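Local coordinates for cyclic di-GMP-binding protein XC_3703 (Xanthomonas campestris pv. campestris, PDB 5B7W) that binds the second messenger cyclic di-GMP and, as its effector, regulates bacterial virulence and biofilm formation, partly by influencing a transcriptional regulator's binding to target genes, at residues M1-H13 / K127-A141. Residues are numbered along the deposited sequence; the frame is centred on the assembly and turned at random.
Sequences MPSFDVISEVDKH and KLRVTGKKRDDLQDA
Asp5 reaches over one face of the Arg129 guanidinium with OD1, 3.1 Å above its centre, the carboxylate tilted 48° from that plane. No N-H points at the acid, so the salt bridge of Asp5 OD2 with Arg129 NH1 (3.1 Å) rests on charge; Arg129 bends at chi3 (-65°), and NH2 makes a weak hydrogen bond to Ser3 OG, while Asn158 accepts from NH1. Farther along, Lys127 runs extended beside Ile7, its CD 3.6 Å from Ile7 CG2, so that one long chain serves both an apolar neighbour and acids: water bridges NZ to Asp5 OD2, and Glu9 OE2 makes a long salt bridge to Lys127 NZ (3.8 Å). The other face is apolar. With CG between backbone N and carbonyl carbon (chi1 68°), the Phe4 ring stands alongside Val130, Phe4 CE1 3.6 Å from Val130 CB, its edge toward Leu138 CD2. Val6 CG2 crosses Val130 CG2. Antiparallel backbone bonds include Val130 N to Phe4 O (2.9 Å). Strand 3-7 thus lies inside the sheet of RRM-like domain I, and Met1 reaches Lys133, which probably binds c-di-GMP, as in relatives. Chemically, branched and aromatic side chains join sheet to helix, whereas the charged face would probably favour ionised Asp5 next to Arg129 and water-linked Lys127.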
ATOM      1  N   MET A   1     -10.593  29.315  -1.267  1.00 57.17           N
ATOM      2  CA  MET A   1      -9.705  28.503  -0.446  1.00 57.36           C
ATOM      3  C   MET A   1      -9.195  27.296  -1.229  1.00 56.96           C
ATOM      4  O   MET A   1      -9.969  26.399  -1.565  1.00 54.69           O
ATOM      5  CB  MET A   1     -10.421  28.047   0.829  1.00 61.73           C
ATOM      6  CG  MET A   1     -10.949  29.187   1.689  1.00 68.33           C
ATOM      7  SD  MET A   1      -9.990  29.454   3.195  1.00 73.98           S
ATOM      8  CE  MET A   1     -10.609  28.132   4.232  1.00 73.02           C
ATOM      9  N   PRO A   2      -7.897  27.281  -1.528  1.00 54.30           N
ATOM     10  CA  PRO A   2      -7.326  26.156  -2.275  1.00 48.68           C
ATOM     11  C   PRO A   2      -7.400  24.862  -1.479  1.00 47.06           C
ATOM     12  O   PRO A   2      -7.432  24.863  -0.246  1.00 43.53           O
ATOM     13  CB  PRO A   2      -5.869  26.580  -2.506  1.00 53.46           C
ATOM     14  CG  PRO A   2      -5.848  28.061  -2.279  1.00 59.21           C
ATOM     15  CD  PRO A   2      -6.903  28.331  -1.256  1.00 58.28           C
ATOM     16  N   SER A   3      -7.420  23.745  -2.204  1.00 44.71           N
ATOM     17  CA  SER A   3      -7.554  22.446  -1.564  1.00 48.22           C
ATOM     18  C   SER A   3      -6.848  21.382  -2.391  1.00 44.50           C
ATOM     19  O   SER A   3      -6.554  21.572  -3.575  1.00 40.74           O
ATOM     20  CB  SER A   3      -9.027  22.066  -1.367  1.00 46.99           C
ATOM     21  OG  SER A   3      -9.661  21.825  -2.610  1.00 41.85           O
ATOM     22  N   PHE A   4      -6.578  20.254  -1.739  1.00 46.94           N
ATOM     23  CA  PHE A   4      -6.032  19.075  -2.393  1.00 41.84           C
ATOM     24  C   PHE A   4      -6.577  17.849  -1.676  1.00 38.99           C
ATOM     25  O   PHE A   4      -7.206  17.949  -0.620  1.00 36.38           O
ATOM     26  CB  PHE A   4      -4.499  19.082  -2.390  1.00 36.10           C
ATOM     27  CG  PHE A   4      -3.894  18.917  -1.025  1.00 44.68           C
ATOM     28  CD1 PHE A   4      -3.705  20.012  -0.200  1.00 48.89           C
ATOM     29  CD2 PHE A   4      -3.513  17.666  -0.568  1.00 43.35           C
ATOM     30  CE1 PHE A   4      -3.150  19.862   1.057  1.00 46.86           C
ATOM     31  CE2 PHE A   4      -2.958  17.510   0.686  1.00 43.39           C
ATOM     32  CZ  PHE A   4      -2.779  18.609   1.501  1.00 48.43           C
ATOM     33  N   ASP A   5      -6.322  16.681  -2.257  1.00 38.19           N
ATOM     34  CA  ASP A   5      -6.778  15.416  -1.701  1.00 34.49           C
ATOM     35  C   ASP A   5      -5.590  14.598  -1.219  1.00 29.92           C
ATOM     36  O   ASP A   5      -4.600  14.446  -1.943  1.00 30.61           O
ATOM     37  CB  ASP A   5      -7.578  14.616  -2.731  1.00 33.15           C
ATOM     38  CG  ASP A   5      -9.043  14.998  -2.756  1.00 37.09           C
ATOM     39  OD1 ASP A   5      -9.497  15.674  -1.810  1.00 37.99           O
ATOM     40  OD2 ASP A   5      -9.740  14.615  -3.717  1.00 41.85           O
ATOM     41  N   VAL A   6      -5.690  14.083   0.000  1.00 29.11           N
ATOM     42  CA  VAL A   6      -4.764  13.073   0.498  1.00 33.07           C
ATOM     43  C   VAL A   6      -5.343  11.713   0.139  1.00 35.73           C
ATOM     44  O   VAL A   6      -6.439  11.358   0.587  1.00 32.82           O
ATOM     45  CB  VAL A   6      -4.550  13.203   2.013  1.00 39.30           C
ATOM     46  CG1 VAL A   6      -3.500  12.206   2.487  1.00 39.46           C
ATOM     47  CG2 VAL A   6      -4.148  14.623   2.373  1.00 41.97           C
ATOM     48  N   ILE A   7      -4.621  10.959  -0.685  1.00 30.11           N
ATOM     49  CA  ILE A   7      -5.104   9.672  -1.164  1.00 33.13           C
ATOM     50  C   ILE A   7      -4.094   8.595  -0.800  1.00 34.91           C
ATOM     51  O   ILE A   7      -2.942   8.868  -0.449  1.00 29.07           O
ATOM     52  CB  ILE A   7      -5.364   9.671  -2.684  1.00 27.21           C
ATOM     53  CG1 ILE A   7      -4.055   9.872  -3.452  1.00 28.29           C
ATOM     54  CG2 ILE A   7      -6.377  10.740  -3.056  1.00 28.82           C
ATOM     55  CD1 ILE A   7      -4.223   9.861  -4.955  1.00 28.92           C
ATOM     56  N   SER A   8      -4.552   7.347  -0.886  1.00 30.11           N
ATOM     57  CA  SER A   8      -3.705   6.168  -0.703  1.00 34.77           C
ATOM     58  C   SER A   8      -4.157   5.162  -1.758  1.00 39.48           C
ATOM     59  O   SER A   8      -5.061   4.356  -1.519  1.00 46.11           O
ATOM     60  CB  SER A   8      -3.813   5.605   0.705  1.00 29.85           C
ATOM     61  OG  SER A   8      -2.849   4.587   0.907  1.00 37.88           O
ATOM     62  N   GLU A   9      -3.531   5.225  -2.928  1.00 37.36           N
ATOM     63  CA  GLU A   9      -3.957   4.444  -4.076  1.00 34.07           C
ATOM     64  C   GLU A   9      -2.772   3.718  -4.691  1.00 38.76           C
ATOM     65  O   GLU A   9      -1.625   4.162  -4.594  1.00 34.21           O
ATOM     66  CB  GLU A   9      -4.628   5.330  -5.132  1.00 35.85           C
ATOM     67  CG  GLU A   9      -5.926   5.961  -4.664  1.00 44.29           C
ATOM     68  CD  GLU A   9      -6.597   6.783  -5.745  1.00 46.47           C
ATOM     69  OE1 GLU A   9      -5.982   6.978  -6.815  1.00 44.86           O
ATOM     70  OE2 GLU A   9      -7.741   7.232  -5.525  1.00 47.40           O
ATOM     71  N   VAL A  10      -3.072   2.589  -5.326  1.00 35.95           N
ATOM     72  CA  VAL A  10      -2.093   1.788  -6.045  1.00 33.14           C
ATOM     73  C   VAL A  10      -2.604   1.598  -7.465  1.00 33.59           C
ATOM     74  O   VAL A  10      -3.767   1.229  -7.664  1.00 39.45           O
ATOM     75  CB  VAL A  10      -1.858   0.425  -5.365  1.00 30.51           C
ATOM     76  CG1 VAL A  10      -0.856  -0.400  -6.155  1.00 32.39           C
ATOM     77  CG2 VAL A  10      -1.390   0.619  -3.931  1.00 36.36           C
ATOM     78  N   ASP A  11      -1.744   1.862  -8.447  1.00 32.78           N
ATOM     79  CA  ASP A  11      -2.124   1.679  -9.842  1.00 39.86           C
ATOM     80  C   ASP A  11      -2.470   0.218 -10.102  1.00 40.35           C
ATOM     81  O   ASP A  11      -1.677  -0.682  -9.809  1.00 32.39           O
ATOM     82  CB  ASP A  11      -0.992   2.135 -10.761  1.00 43.06           C
ATOM     83  CG  ASP A  11      -1.371   2.075 -12.227  1.00 44.49           C
ATOM     84  OD1 ASP A  11      -1.115   1.034 -12.866  1.00 40.12           O
ATOM     85  OD2 ASP A  11      -1.923   3.072 -12.741  1.00 46.42           O
ATOM     86  N   LYS A  12      -3.665  -0.016 -10.653  1.00 39.66           N
ATOM     87  CA  LYS A  12      -4.143  -1.386 -10.816  1.00 39.70           C
ATOM     88  C   LYS A  12      -3.318  -2.161 -11.837  1.00 39.89           C
ATOM     89  O   LYS A  12      -3.158  -3.379 -11.701  1.00 35.82           O
ATOM     90  CB  LYS A  12      -5.620  -1.392 -11.212  1.00 43.00           C
ATOM     91  CG  LYS A  12      -5.910  -0.857 -12.606  1.00 55.24           C
ATOM     92  CD  LYS A  12      -7.203  -1.436 -13.156  1.00 62.18           C
ATOM     93  CE  LYS A  12      -7.077  -2.938 -13.368  1.00 67.67           C
ATOM     94  NZ  LYS A  12      -8.318  -3.537 -13.930  1.00 71.57           N
ATOM     95  N   HIS A  13      -2.785  -1.485 -12.857  1.00 43.92           N
ATOM     96  CA  HIS A  13      -1.982  -2.189 -13.851  1.00 48.95           C
ATOM     97  C   HIS A  13      -0.611  -2.549 -13.295  1.00 41.55           C
ATOM     98  O   HIS A  13      -0.145  -3.684 -13.453  1.00 46.48           O
ATOM     99  CB  HIS A  13      -1.832  -1.352 -15.119  1.00 52.54           C
ATOM    100  CG  HIS A  13      -0.798  -1.886 -16.058  1.00 58.70           C
ATOM    101  ND1 HIS A  13      -0.944  -3.088 -16.717  1.00 65.03           N
ATOM    102  CD2 HIS A  13       0.411  -1.401 -16.425  1.00 61.13           C
ATOM    103  CE1 HIS A  13       0.125  -3.314 -17.460  1.00 65.39           C
ATOM    104  NE2 HIS A  13       0.962  -2.305 -17.301  1.00 62.00           N
ATOM    105  N   LYS A 127     -10.936   9.345   0.858  1.00 32.32           N
ATOM    106  CA  LYS A 127      -9.919  10.370   0.692  1.00 35.24           C
ATOM    107  C   LYS A 127     -10.100  11.448   1.750  1.00 35.02           C
ATOM    108  O   LYS A 127     -11.165  11.579   2.361  1.00 32.87           O
ATOM    109  CB  LYS A 127      -9.979  11.002  -0.706  1.00 41.53           C
ATOM    110  CG  LYS A 127      -9.862  10.012  -1.852  1.00 39.90           C
ATOM    111  CD  LYS A 127     -10.012  10.716  -3.192  1.00 39.21           C
ATOM    112  CE  LYS A 127      -9.770   9.764  -4.351  1.00 32.69           C
ATOM    113  NZ  LYS A 127      -9.734  10.481  -5.656  1.00 31.81           N
ATOM    114  N   LEU A 128      -9.042  12.228   1.961  1.00 32.10           N
ATOM    115  CA  LEU A 128      -9.054  13.346   2.898  1.00 37.57           C
ATOM    116  C   LEU A 128      -8.752  14.621   2.125  1.00 36.39           C
ATOM    117  O   LEU A 128      -7.642  14.789   1.606  1.00 38.04           O
ATOM    118  CB  LEU A 128      -8.038  13.134   4.020  1.00 35.94           C
ATOM    119  CG  LEU A 128      -8.026  14.209   5.110  1.00 39.64           C
ATOM    120  CD1 LEU A 128      -9.296  14.145   5.946  1.00 31.87           C
ATOM    121  CD2 LEU A 128      -6.788  14.090   5.989  1.00 44.87           C
ATOM    122  N   ARG A 129      -9.732  15.518   2.042  1.00 29.53           N
ATOM    123  CA  ARG A 129      -9.523  16.812   1.408  1.00 29.84           C
ATOM    124  C   ARG A 129      -9.064  17.822   2.450  1.00 31.52           C
ATOM    125  O   ARG A 129      -9.696  17.974   3.500  1.00 34.23           O
ATOM    126  CB  ARG A 129     -10.787  17.314   0.712  1.00 39.30           C
ATOM    127  CG  ARG A 129     -10.553  18.607  -0.060  1.00 45.01           C
ATOM    128  CD  ARG A 129     -11.755  19.011  -0.892  1.00 58.54           C
ATOM    129  NE  ARG A 129     -12.042  18.045  -1.949  1.00 62.32           N
ATOM    130  CZ  ARG A 129     -11.315  17.891  -3.053  1.00 63.60           C
ATOM    131  NH1 ARG A 129     -11.667  16.982  -3.951  1.00 65.43           N
ATOM    132  NH2 ARG A 129     -10.239  18.640  -3.264  1.00 64.27           N
ATOM    133  N   VAL A 130      -7.966  18.506   2.152  1.00 35.75           N
ATOM    134  CA  VAL A 130      -7.366  19.487   3.047  1.00 33.08           C
ATOM    135  C   VAL A 130      -7.537  20.865   2.423  1.00 38.17           C
ATOM    136  O   VAL A 130      -7.188  21.070   1.255  1.00 33.41           O
ATOM    137  CB  VAL A 130      -5.882  19.172   3.302  1.00 32.46           C
ATOM    138  CG1 VAL A 130      -5.257  20.236   4.184  1.00 30.00           C
ATOM    139  CG2 VAL A 130      -5.737  17.793   3.930  1.00 30.17           C
ATOM    140  N   THR A 131      -8.078  21.802   3.197  1.00 42.06           N
ATOM    141  CA  THR A 131      -8.301  23.166   2.741  1.00 46.95           C
ATOM    142  C   THR A 131      -7.550  24.140   3.636  1.00 42.46           C
ATOM    143  O   THR A 131      -7.498  23.965   4.858  1.00 33.53           O
ATOM    144  CB  THR A 131      -9.795  23.519   2.730  1.00 52.82           C
ATOM    145  OG1 THR A 131     -10.273  23.638   4.076  1.00 63.05           O
ATOM    146  CG2 THR A 131     -10.594  22.448   2.004  1.00 51.66           C
ATOM    147  N   GLY A 132      -6.964  25.165   3.016  1.00 44.38           N
ATOM    148  CA  GLY A 132      -6.279  26.216   3.744  1.00 41.75           C
ATOM    149  C   GLY A 132      -6.463  27.535   3.027  1.00 42.31           C
ATOM    150  O   GLY A 132      -6.877  27.580   1.867  1.00 40.64           O
ATOM    151  N   LYS A 133      -6.148  28.624   3.738  1.00 45.84           N
ATOM    152  CA  LYS A 133      -6.352  29.945   3.149  1.00 52.98           C
ATOM    153  C   LYS A 133      -5.325  30.247   2.062  1.00 52.70           C
ATOM    154  O   LYS A 133      -5.632  30.985   1.118  1.00 60.67           O
ATOM    155  CB  LYS A 133      -6.348  31.036   4.232  1.00 58.18           C
ATOM    156  CG  LYS A 133      -5.250  30.978   5.300  1.00 67.85           C
ATOM    157  CD  LYS A 133      -3.941  31.585   4.819  1.00 75.14           C
ATOM    158  CE  LYS A 133      -2.959  31.791   5.963  1.00 75.55           C
ATOM    159  NZ  LYS A 133      -1.563  31.906   5.457  1.00 72.28           N
ATOM    160  N   LYS A 134      -4.124  29.679   2.158  1.00 49.90           N
ATOM    161  CA  LYS A 134      -3.078  29.897   1.167  1.00 52.35           C
ATOM    162  C   LYS A 134      -2.396  28.580   0.818  1.00 48.50           C
ATOM    163  O   LYS A 134      -2.478  27.593   1.555  1.00 41.48           O
ATOM    164  CB  LYS A 134      -2.038  30.918   1.653  1.00 56.83           C
ATOM    165  CG  LYS A 134      -2.543  32.354   1.677  1.00 62.85           C
ATOM    166  CD  LYS A 134      -1.392  33.337   1.783  1.00 70.31           C
ATOM    167  CE  LYS A 134      -1.670  34.593   0.979  1.00 76.76           C
ATOM    168  NZ  LYS A 134      -0.877  34.626  -0.279  1.00 81.03           N
ATOM    169  N   ARG A 135      -1.717  28.585  -0.333  1.00 49.80           N
ATOM    170  CA  ARG A 135      -1.095  27.372  -0.853  1.00 55.48           C
ATOM    171  C   ARG A 135       0.034  26.877   0.043  1.00 55.42           C
ATOM    172  O   ARG A 135       0.220  25.662   0.185  1.00 58.74           O
ATOM    173  CB  ARG A 135      -0.583  27.627  -2.273  1.00 61.29           C
ATOM    174  CG  ARG A 135       0.256  26.503  -2.860  1.00 61.56           C
ATOM    175  CD  ARG A 135      -0.539  25.218  -2.989  1.00 66.77           C
ATOM    176  NE  ARG A 135       0.273  24.135  -3.538  1.00 66.89           N
ATOM    177  CZ  ARG A 135       1.093  23.376  -2.818  1.00 74.39           C
ATOM    178  NH1 ARG A 135       1.213  23.576  -1.515  1.00 78.41           N
ATOM    179  NH2 ARG A 135       1.793  22.413  -3.404  1.00 73.52           N
ATOM    180  N   ASP A 136       0.784  27.797   0.656  1.00 48.81           N
ATOM    181  CA  ASP A 136       1.929  27.400   1.474  1.00 48.90           C
ATOM    182  C   ASP A 136       1.505  26.698   2.757  1.00 41.27           C
ATOM    183  O   ASP A 136       2.304  25.966   3.354  1.00 43.61           O
ATOM    184  CB  ASP A 136       2.785  28.617   1.814  1.00 52.05           C
ATOM    185  CG  ASP A 136       3.513  29.169   0.613  1.00 57.41           C
ATOM    186  OD1 ASP A 136       4.275  30.144   0.781  1.00 61.33           O
ATOM    187  OD2 ASP A 136       3.325  28.628  -0.497  1.00 62.48           O
ATOM    188  N   ASP A 137       0.275  26.934   3.224  1.00 41.00           N
ATOM    189  CA  ASP A 137      -0.275  26.120   4.304  1.00 39.86           C
ATOM    190  C   ASP A 137      -0.535  24.696   3.842  1.00 40.98           C
ATOM    191  O   ASP A 137      -0.449  23.759   4.644  1.00 43.06           O
ATOM    192  CB  ASP A 137      -1.582  26.714   4.838  1.00 33.53           C
ATOM    193  CG  ASP A 137      -1.424  28.132   5.340  1.00 48.07           C
ATOM    194  OD1 ASP A 137      -0.285  28.543   5.640  1.00 43.53           O
ATOM    195  OD2 ASP A 137      -2.452  28.830   5.461  1.00 48.95           O
ATOM    196  N   LEU A 138      -0.872  24.517   2.564  1.00 42.17           N
ATOM    197  CA  LEU A 138      -1.122  23.178   2.045  1.00 44.69           C
ATOM    198  C   LEU A 138       0.173  22.380   1.971  1.00 51.15           C
ATOM    199  O   LEU A 138       0.227  21.223   2.405  1.00 52.46           O
ATOM    200  CB  LEU A 138      -1.795  23.264   0.674  1.00 32.20           C
ATOM    201  CG  LEU A 138      -3.135  24.003   0.612  1.00 44.28           C
ATOM    202  CD1 LEU A 138      -3.646  24.066  -0.820  1.00 40.61           C
ATOM    203  CD2 LEU A 138      -4.162  23.346   1.522  1.00 43.19           C
ATOM    204  N   GLN A 139       1.235  22.992   1.438  1.00 60.17           N
ATOM    205  CA  GLN A 139       2.536  22.331   1.425  1.00 60.02           C
ATOM    206  C   GLN A 139       3.020  22.053   2.840  1.00 52.73           C
ATOM    207  O   GLN A 139       3.595  20.992   3.110  1.00 52.57           O
ATOM    208  CB  GLN A 139       3.556  23.181   0.666  1.00 70.28           C
ATOM    209  CG  GLN A 139       4.989  22.668   0.755  1.00 75.76           C
ATOM    210  CD  GLN A 139       5.249  21.484  -0.159  1.00 78.27           C
ATOM    211  OE1 GLN A 139       4.826  20.362   0.122  1.00 76.98           O
ATOM    212  NE2 GLN A 139       5.952  21.729  -1.259  1.00 81.08           N
ATOM    213  N   ASP A 140       2.795  22.997   3.760  1.00 53.21           N
ATOM    214  CA  ASP A 140       3.104  22.747   5.164  1.00 52.10           C
ATOM    215  C   ASP A 140       2.376  21.510   5.669  1.00 50.92           C
ATOM    216  O   ASP A 140       2.933  20.725   6.446  1.00 47.14           O
ATOM    217  CB  ASP A 140       2.743  23.968   6.011  1.00 51.47           C
ATOM    218  CG  ASP A 140       3.842  25.013   6.023  1.00 53.80           C
ATOM    219  OD1 ASP A 140       4.659  25.033   5.079  1.00 54.04           O
ATOM    220  OD2 ASP A 140       3.888  25.816   6.980  1.00 48.81           O
ATOM    221  N   ALA A 141       1.130  21.313   5.233  1.00 47.91           N
ATOM    222  CA  ALA A 141       0.433  20.072   5.548  1.00 40.20           C
ATOM    223  C   ALA A 141       1.018  18.903   4.766  1.00 36.86           C
ATOM    224  O   ALA A 141       1.217  17.817   5.322  1.00 37.79           O
ATOM    225  CB  ALA A 141      -1.061  20.221   5.264  1.00 38.64           C
TER
HETATM  226  O   HOH W   1      -8.580  12.896  -5.644  1.00 33.77           O
HETATM  227  O   HOH W   2      -7.313   9.898  -7.116  1.00 48.36           O